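Local coordinates for uncharacterized protein (Bacteroides caccae, PDB 3NO2) that is of unknown function but folds as a six-bladed beta-propeller related in sequence to Mal s 1 allergenic protein-like proteins, at residues G36-S41 and G76-T81; H97-L102 and F116-E121. All blocks are in the same frame, centred on the assembly; numbering follows the deposited sequence.

Interaction 1: residues G36-S41 and G76-T81; sequences GWECNS and GCEMQT
The side-chain amide of Q80 is gripped at both ends by residues of 36-41. Its NE2 donates to E38 OE1 at 3.0 Å; that oxygen lies in the Q80 amide plane, while NE2 meets it from above the carboxylate plane. Q80 OE1 accepts from N40 ND2 at 2.9 Å in a nearly straight hydrogen bond (N-H...O 172°), the two amides side by side with planes 36° apart. Q80 CB sets off alongside 36-41, and the bend at chi2 (-79°) brings the amide to it. Within each segment a further bond tightens the net: N40 ND2 also gives to E38 OE2, and Q80 NE2 to E78 OE1. Q80 NE2 thus lies between E38 OE1 and E78 OE1, 4.3 Å apart, and bonds both. S41 OG gives its proton to Q80 O at 2.7 Å, and a water accepts from N40 N and lies within hydrogen-bonding distance of E38 O and Q80 OE1. This buried part, N40 and S41 against Q80, contrasts with the partly exposed end at E38 and E78, where E38 OE2 also bonds S12 and a citrate probably from the crystallisation liquor, and E78 OE1 bonds H124. The contact joins the entries of two adjacent propeller blades, the loop leading into strand 41-44 and the start of strand 78-84, whose Q80 and T81 form a classic beta bulge opposite A93 of strand 90-95.

Interaction 2: residues H97-L102 and F116-E121; sequences HPSTIL and FETGIE
The H97 imidazole has E117 OE1, I120 O and E121 O at its edge, near the ring plane, while the F116 ring takes S99 CB over one face. S99 CB stands 3.6 Å from the F116 ring centroid and 17° off the normal, a CH-pi contact; I101 CD1 approaches F116 CE1 obliquely at 3.7 Å. With CG between its backbone N and carbonyl carbon (chi1 63°), the phenyl ring folds back over S99. Both imidazole nitrogens are used as donors in the ring plane: ND1 of H97 reaches E117 OE1 at 2.8 Å on the syn side, with ring and carboxylate nearly coplanar, and NE2 of H97 reaches the E121 carbonyl O, also at 2.8 Å. Bonded at both ends, the ring has its rotation fixed. A second-shell bond steadies the acid, since G119 N donates to E117 OE2. The backbones meet as one antiparallel hydrogen-bonded pair, S99 with F116: F116 N to S99 O is 3.0 Å, whereas the return bond from S99 N is weak. Beyond it T118 OG1 accepts from I120 N in an ST turn, and a water links S99 OG to T118 N; S99 OG also bonds Q126. The exposed H97 end ties down residues 117-121 of the loop leaving strand 110-116, while the buried end lies between strands 99-104 and 110-116, with F116 touching V140 and I101 touching Y138 of strand 138-142 in the next blade.

In the fold
Interaction 1 closes before interaction 2 opens along the chain, and their centres lie 14 Å apart, with the nearest atoms about 5 Å from each other and not touching. Both reach the four-stranded antiparallel sheet 78-84, 90-95, 99-104, 110-116, one blade of the propeller. Interaction 1 has its centre about 11 Å from the centre of the chain, at strand 78-84, first of the blade in sequence and an edge strand of its sheet. Interaction 2 has its centre about 18 Å out. Interaction 1 joins two blades, whereas interaction 2 fastens the last two strands of one blade to the loop that leads on to strand 131-132 of the next.

Interaction 1: residues G36-S41 and G76-T81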
ATOM      1  N   GLY A  36       1.998  19.505  -1.681  1.00 11.12           N
ATOM      2  CA  GLY A  36       0.710  19.050  -1.187  1.00 12.65           C
ATOM      3  C   GLY A  36       0.376  17.606  -1.552  1.00 12.14           C
ATOM      4  O   GLY A  36      -0.644  17.061  -1.074  1.00 14.52           O
ATOM      5  N   TRP A  37       1.188  16.979  -2.399  1.00  9.02           N
ATOM      6  CA  TRP A  37       0.949  15.592  -2.777  1.00  8.63           C
ATOM      7  C   TRP A  37       1.466  14.642  -1.695  1.00  8.60           C
ATOM      8  O   TRP A  37       2.412  14.947  -0.976  1.00 10.93           O
ATOM      9  CB  TRP A  37       1.603  15.284  -4.132  1.00  8.23           C
ATOM     10  CG  TRP A  37       0.914  15.899  -5.305  1.00  7.55           C
ATOM     11  CD1 TRP A  37      -0.013  16.922  -5.276  1.00  8.23           C
ATOM     12  CD2 TRP A  37       1.132  15.613  -6.691  1.00  7.74           C
ATOM     13  NE1 TRP A  37      -0.388  17.259  -6.534  1.00  8.65           N
ATOM     14  CE2 TRP A  37       0.279  16.464  -7.425  1.00  8.69           C
ATOM     15  CE3 TRP A  37       1.908  14.685  -7.394  1.00  7.00           C
ATOM     16  CZ2 TRP A  37       0.217  16.435  -8.831  1.00  9.43           C
ATOM     17  CZ3 TRP A  37       1.839  14.670  -8.771  1.00  9.12           C
ATOM     18  CH2 TRP A  37       1.002  15.522  -9.477  1.00 10.11           C
ATOM     19  N   GLU A  38       0.809  13.512  -1.532  1.00  6.84           N
ATOM     20  CA  GLU A  38       1.199  12.488  -0.592  1.00  6.14           C
ATOM     21  C   GLU A  38       0.974  11.168  -1.284  1.00  6.11           C
ATOM     22  O   GLU A  38      -0.182  10.873  -1.640  1.00  5.34           O
ATOM     23  CB  GLU A  38       0.372  12.528   0.699  1.00  5.85           C
ATOM     24  CG  GLU A  38       0.800  11.505   1.733  1.00  6.00           C
ATOM     25  CD  GLU A  38      -0.138  11.265   2.875  1.00  6.56           C
ATOM     26  OE1 GLU A  38      -1.348  11.599   2.808  1.00  7.60           O
ATOM     27  OE2 GLU A  38       0.336  10.636   3.868  1.00  7.06           O
ATOM     28  N   CYS A  39       2.028  10.372  -1.477  1.00  5.52           N
ATOM     29  CA  CYS A  39       1.951   9.084  -2.156  1.00  5.00           C
ATOM     30  C   CYS A  39       2.090   7.930  -1.191  1.00  6.85           C
ATOM     31  O   CYS A  39       3.150   7.712  -0.603  1.00  6.42           O
ATOM     32  CB  CYS A  39       3.009   8.962  -3.241  1.00  5.02           C
ATOM     33  SG  CYS A  39       3.015   7.350  -4.037  1.00  6.68           S
ATOM     34  N   ASN A  40       0.971   7.215  -1.002  1.00  5.42           N
ATOM     35  CA  ASN A  40       0.925   5.955  -0.232  1.00  4.80           C
ATOM     36  C   ASN A  40       0.642   4.720  -1.052  1.00  4.77           C
ATOM     37  O   ASN A  40       0.536   3.654  -0.460  1.00  5.40           O
ATOM     38  CB  ASN A  40      -0.082   6.071   0.919  1.00  5.31           C
ATOM     39  CG  ASN A  40       0.425   6.971   2.040  1.00  5.54           C
ATOM     40  OD1 ASN A  40       1.473   6.654   2.674  1.00  6.75           O
ATOM     41  ND2 ASN A  40      -0.292   8.059   2.334  1.00  6.22           N
ATOM     42  N   SER A  41       0.527   4.861  -2.373  1.00  4.50           N
ATOM     43  CA  SER A  41       0.310   3.750  -3.279  1.00  4.58           C
ATOM     44  C   SER A  41       1.029   3.976  -4.616  1.00  4.86           C
ATOM     45  O   SER A  41       0.787   4.968  -5.306  1.00  6.01           O
ATOM     46  CB  SER A  41      -1.174   3.589  -3.613  1.00  5.15           C
ATOM     47  OG  SER A  41      -1.896   3.186  -2.431  1.00  5.49           O
ATOM     48  N   GLY A  76     -11.094  18.317  -0.822  0.60  7.70           N
ATOM     49  CA  GLY A  76     -11.105  17.798   0.543  0.60 10.71           C
ATOM     50  C   GLY A  76     -11.004  16.284   0.624  0.60  9.06           C
ATOM     51  O   GLY A  76     -10.857  15.739   1.728  0.60 12.36           O
ATOM     52  N   CYS A  77     -11.116  15.589  -0.523  0.60  7.28           N
ATOM     53  CA  CYS A  77     -10.994  14.120  -0.559  0.60  6.37           C
ATOM     54  C   CYS A  77      -9.519  13.787  -0.662  0.60  6.93           C
ATOM     55  O   CYS A  77      -8.689  14.646  -0.993  0.60  7.36           O
ATOM     56  CB  CYS A  77     -11.764  13.522  -1.725  0.60  5.93           C
ATOM     57  SG  CYS A  77     -13.582  13.655  -1.592  0.60  5.92           S
ATOM     58  N   GLU A  78      -9.165  12.539  -0.388  1.00  6.55           N
ATOM     59  CA  GLU A  78      -7.778  12.099  -0.495  1.00  6.52           C
ATOM     60  C   GLU A  78      -7.723  10.784  -1.244  1.00  5.63           C
ATOM     61  O   GLU A  78      -8.130   9.700  -0.756  1.00  6.35           O
ATOM     62  CB  GLU A  78      -7.137  11.927   0.873  1.00  6.91           C
ATOM     63  CG  GLU A  78      -7.095  13.194   1.712  1.00  6.87           C
ATOM     64  CD  GLU A  78      -6.261  13.050   2.971  1.00  7.27           C
ATOM     65  OE1 GLU A  78      -5.622  12.012   3.185  1.00  7.64           O
ATOM     66  OE2 GLU A  78      -6.250  14.042   3.754  1.00  9.91           O
HETATM   67  N   MSE A  79      -7.140  10.814  -2.442  1.00  5.19           N
HETATM   68  CA  MSE A  79      -6.909   9.614  -3.226  1.00  5.83           C
HETATM   69  C   MSE A  79      -5.692   8.915  -2.631  1.00  5.68           C
HETATM   70  O   MSE A  79      -4.559   9.398  -2.757  1.00  6.84           O
HETATM   71  CB  MSE A  79      -6.614  10.011  -4.677  1.00  5.89           C
HETATM   72  CG  MSE A  79      -6.602   8.831  -5.588  1.00  5.59           C
HETATM   73 SE   MSE A  79      -8.355   8.217  -6.196  0.75  5.09          SE
HETATM   74  CE  MSE A  79      -8.610   9.457  -7.616  1.00  8.89           C
ATOM     75  N   GLN A  80      -5.921   7.752  -2.028  1.00  5.00           N
ATOM     76  CA  GLN A  80      -4.884   7.043  -1.298  1.00  4.61           C
ATOM     77  C   GLN A  80      -4.655   5.612  -1.765  1.00  4.80           C
ATOM     78  O   GLN A  80      -3.618   5.061  -1.409  1.00  5.70           O
ATOM     79  CB  GLN A  80      -5.161   7.028   0.200  1.00  5.15           C
ATOM     80  CG  GLN A  80      -5.152   8.401   0.862  1.00  5.53           C
ATOM     81  CD  GLN A  80      -3.794   8.965   1.161  1.00  5.04           C
ATOM     82  OE1 GLN A  80      -2.775   8.421   0.788  1.00  6.11           O
ATOM     83  NE2 GLN A  80      -3.780  10.116   1.816  1.00  6.38           N
ATOM     84  N   THR A  81      -5.577   5.010  -2.527  1.00  4.80           N
ATOM     85  CA  THR A  81      -5.424   3.703  -3.119  1.00  4.46           C
ATOM     86  C   THR A  81      -5.094   3.827  -4.585  1.00  4.98           C
ATOM     87  O   THR A  81      -5.702   4.619  -5.295  1.00  5.29           O
ATOM     88  CB  THR A  81      -6.750   2.912  -3.005  1.00  6.21           C
ATOM     89  OG1 THR A  81      -7.097   2.662  -1.635  1.00  6.13           O
ATOM     90  CG2 THR A  81      -6.718   1.575  -3.738  1.00  6.35           C
TER
HETATM   91  O   HOH W   1      -1.523   8.485  -1.728  1.00  6.43           O

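Interaction 2: residues H97-L102 and F116-E121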
ATOM      1  N   HIS A  97     -16.535  11.805   1.654  1.00  8.34           N
ATOM      2  CA  HIS A  97     -17.960  11.704   2.064  1.00  7.40           C
ATOM      3  C   HIS A  97     -18.836  11.851   0.819  1.00  9.26           C
ATOM      4  O   HIS A  97     -19.260  12.981   0.497  1.00 10.40           O
ATOM      5  CB  HIS A  97     -18.281  12.770   3.107  1.00  8.50           C
ATOM      6  CG  HIS A  97     -17.501  12.569   4.362  1.00  8.67           C
ATOM      7  ND1 HIS A  97     -17.719  11.485   5.175  1.00  8.67           N
ATOM      8  CD2 HIS A  97     -16.480  13.264   4.916  1.00  8.85           C
ATOM      9  CE1 HIS A  97     -16.858  11.502   6.171  1.00 10.02           C
ATOM     10  NE2 HIS A  97     -16.094  12.566   6.044  1.00  8.35           N
ATOM     11  N   PRO A  98     -19.041  10.773   0.070  1.00  7.99           N
ATOM     12  CA  PRO A  98     -18.680   9.397   0.381  1.00  7.77           C
ATOM     13  C   PRO A  98     -17.260   9.024  -0.022  1.00  6.75           C
ATOM     14  O   PRO A  98     -16.677   9.581  -0.961  1.00  7.40           O
ATOM     15  CB  PRO A  98     -19.662   8.585  -0.457  1.00  9.92           C
ATOM     16  CG  PRO A  98     -19.892   9.428  -1.659  1.00 10.41           C
ATOM     17  CD  PRO A  98     -19.923  10.861  -1.122  1.00  9.35           C
ATOM     18  N   SER A  99     -16.731   8.035   0.658  1.00  7.24           N
ATOM     19  CA  SER A  99     -15.561   7.323   0.164  1.00  6.30           C
ATOM     20  C   SER A  99     -15.899   6.721  -1.177  1.00  6.94           C
ATOM     21  O   SER A  99     -17.025   6.220  -1.356  1.00  7.52           O
ATOM     22  CB  SER A  99     -15.141   6.220   1.106  1.00  6.32           C
ATOM     23  OG  SER A  99     -14.885   6.679   2.453  1.00  8.43           O
ATOM     24  N   THR A 100     -14.969   6.748  -2.121  1.00  6.53           N
ATOM     25  CA  THR A 100     -15.287   6.283  -3.484  1.00  6.32           C
ATOM     26  C   THR A 100     -14.168   5.382  -3.993  1.00  6.58           C
ATOM     27  O   THR A 100     -12.990   5.724  -3.898  1.00  6.78           O
ATOM     28  CB  THR A 100     -15.430   7.471  -4.425  1.00  6.98           C
ATOM     29  OG1 THR A 100     -16.460   8.351  -3.923  1.00  6.99           O
ATOM     30  CG2 THR A 100     -15.806   7.049  -5.814  1.00  7.16           C
ATOM     31  N   ILE A 101     -14.555   4.239  -4.553  1.00  6.43           N
ATOM     32  CA  ILE A 101     -13.677   3.296  -5.236  1.00  6.17           C
ATOM     33  C   ILE A 101     -14.030   3.310  -6.718  1.00  6.89           C
ATOM     34  O   ILE A 101     -15.224   3.292  -7.077  1.00  7.39           O
ATOM     35  CB  ILE A 101     -13.883   1.884  -4.664  1.00  6.88           C
ATOM     36  CG1 ILE A 101     -13.483   1.813  -3.199  1.00  8.55           C
ATOM     37  CG2 ILE A 101     -13.150   0.817  -5.511  1.00  7.88           C
ATOM     38  CD1 ILE A 101     -14.085   0.595  -2.449  1.00  9.41           C
ATOM     39  N   LEU A 102     -13.031   3.369  -7.575  1.00  6.03           N
ATOM     40  CA  LEU A 102     -13.190   3.267  -9.035  1.00  6.18           C
ATOM     41  C   LEU A 102     -12.294   2.170  -9.551  1.00  7.63           C
ATOM     42  O   LEU A 102     -11.119   2.056  -9.162  1.00  7.99           O
ATOM     43  CB  LEU A 102     -12.791   4.571  -9.711  1.00  7.23           C
ATOM     44  CG  LEU A 102     -13.505   5.851  -9.278  1.00  6.25           C
ATOM     45  CD1 LEU A 102     -12.797   7.069  -9.941  1.00 10.05           C
ATOM     46  CD2 LEU A 102     -15.044   5.792  -9.630  1.00  8.51           C
ATOM     47  N   PHE A 116     -19.336   4.566  -0.415  1.00  8.11           N
ATOM     48  CA  PHE A 116     -19.731   4.130   0.912  1.00  8.33           C
ATOM     49  C   PHE A 116     -19.344   5.223   1.899  1.00  8.23           C
ATOM     50  O   PHE A 116     -18.411   5.999   1.685  1.00  8.80           O
ATOM     51  CB  PHE A 116     -19.089   2.775   1.250  1.00  8.49           C
ATOM     52  CG  PHE A 116     -17.570   2.791   1.311  1.00  8.15           C
ATOM     53  CD1 PHE A 116     -16.815   2.725   0.165  1.00  8.28           C
ATOM     54  CD2 PHE A 116     -16.914   2.822   2.525  1.00  9.97           C
ATOM     55  CE1 PHE A 116     -15.439   2.746   0.210  1.00  9.54           C
ATOM     56  CE2 PHE A 116     -15.523   2.826   2.561  1.00  9.48           C
ATOM     57  CZ  PHE A 116     -14.804   2.791   1.408  1.00  9.89           C
ATOM     58  N   GLU A 117     -20.063   5.273   2.998  1.00  8.97           N
ATOM     59  CA  GLU A 117     -19.767   6.179   4.087  1.00  9.91           C
ATOM     60  C   GLU A 117     -19.245   5.410   5.297  1.00  9.89           C
ATOM     61  O   GLU A 117     -19.840   4.415   5.767  1.00 12.24           O
ATOM     62  CB  GLU A 117     -21.004   7.000   4.453  1.00 11.93           C
ATOM     63  CG  GLU A 117     -20.819   7.925   5.636  1.00 12.81           C
ATOM     64  CD  GLU A 117     -19.631   8.886   5.488  1.00 14.67           C
ATOM     65  OE1 GLU A 117     -19.511   9.475   4.428  1.00 14.34           O
ATOM     66  OE2 GLU A 117     -18.832   8.980   6.458  1.00 15.61           O
ATOM     67  N   THR A 118     -18.085   5.853   5.778  1.00  9.23           N
ATOM     68  CA  THR A 118     -17.406   5.201   6.883  1.00  9.91           C
ATOM     69  C   THR A 118     -17.854   5.688   8.236  1.00 11.89           C
ATOM     70  O   THR A 118     -17.587   5.014   9.233  1.00 14.23           O
ATOM     71  CB  THR A 118     -15.879   5.438   6.828  1.00  9.01           C
ATOM     72  OG1 THR A 118     -15.580   6.846   6.880  1.00  8.21           O
ATOM     73  CG2 THR A 118     -15.261   4.794   5.558  1.00 10.00           C
ATOM     74  N   GLY A 119     -18.405   6.874   8.282  1.00 11.75           N
ATOM     75  CA  GLY A 119     -18.719   7.501   9.581  1.00 12.65           C
ATOM     76  C   GLY A 119     -17.526   8.247  10.182  1.00 11.45           C
ATOM     77  O   GLY A 119     -17.664   8.901  11.234  1.00 12.98           O
ATOM     78  N   ILE A 120     -16.369   8.227   9.536  1.00  8.84           N
ATOM     79  CA  ILE A 120     -15.140   8.844  10.052  1.00  8.40           C
ATOM     80  C   ILE A 120     -15.013  10.225   9.427  1.00  8.03           C
ATOM     81  O   ILE A 120     -14.887  10.350   8.205  1.00  8.29           O
ATOM     82  CB  ILE A 120     -13.927   7.975   9.713  1.00  7.61           C
ATOM     83  CG1 ILE A 120     -14.024   6.646  10.446  1.00  7.58           C
ATOM     84  CG2 ILE A 120     -12.621   8.687  10.016  1.00  7.22           C
ATOM     85  CD1 ILE A 120     -13.057   5.564   9.906  1.00  8.99           C
ATOM     86  N   GLU A 121     -15.059  11.271  10.241  0.50  7.91           N
ATOM     87  CA  GLU A 121     -15.165  12.636   9.744  0.50  8.89           C
ATOM     88  C   GLU A 121     -13.972  13.087   8.882  0.50  7.89           C
ATOM     89  O   GLU A 121     -14.163  13.561   7.752  0.50  9.18           O
ATOM     90  CB  GLU A 121     -15.437  13.594  10.913  0.50  9.17           C
ATOM     91  CG  GLU A 121     -15.457  15.071  10.494  0.50 12.97           C
ATOM     92  CD  GLU A 121     -16.212  16.004  11.468  0.50 12.75           C
ATOM     93  OE1 GLU A 121     -16.760  15.547  12.473  0.50 19.52           O
ATOM     94  OE2 GLU A 121     -16.274  17.185  11.154  0.50 20.49           O
TER
HETATM   95  O   HOH W   2     -16.536   7.765   4.314  1.00  8.22           O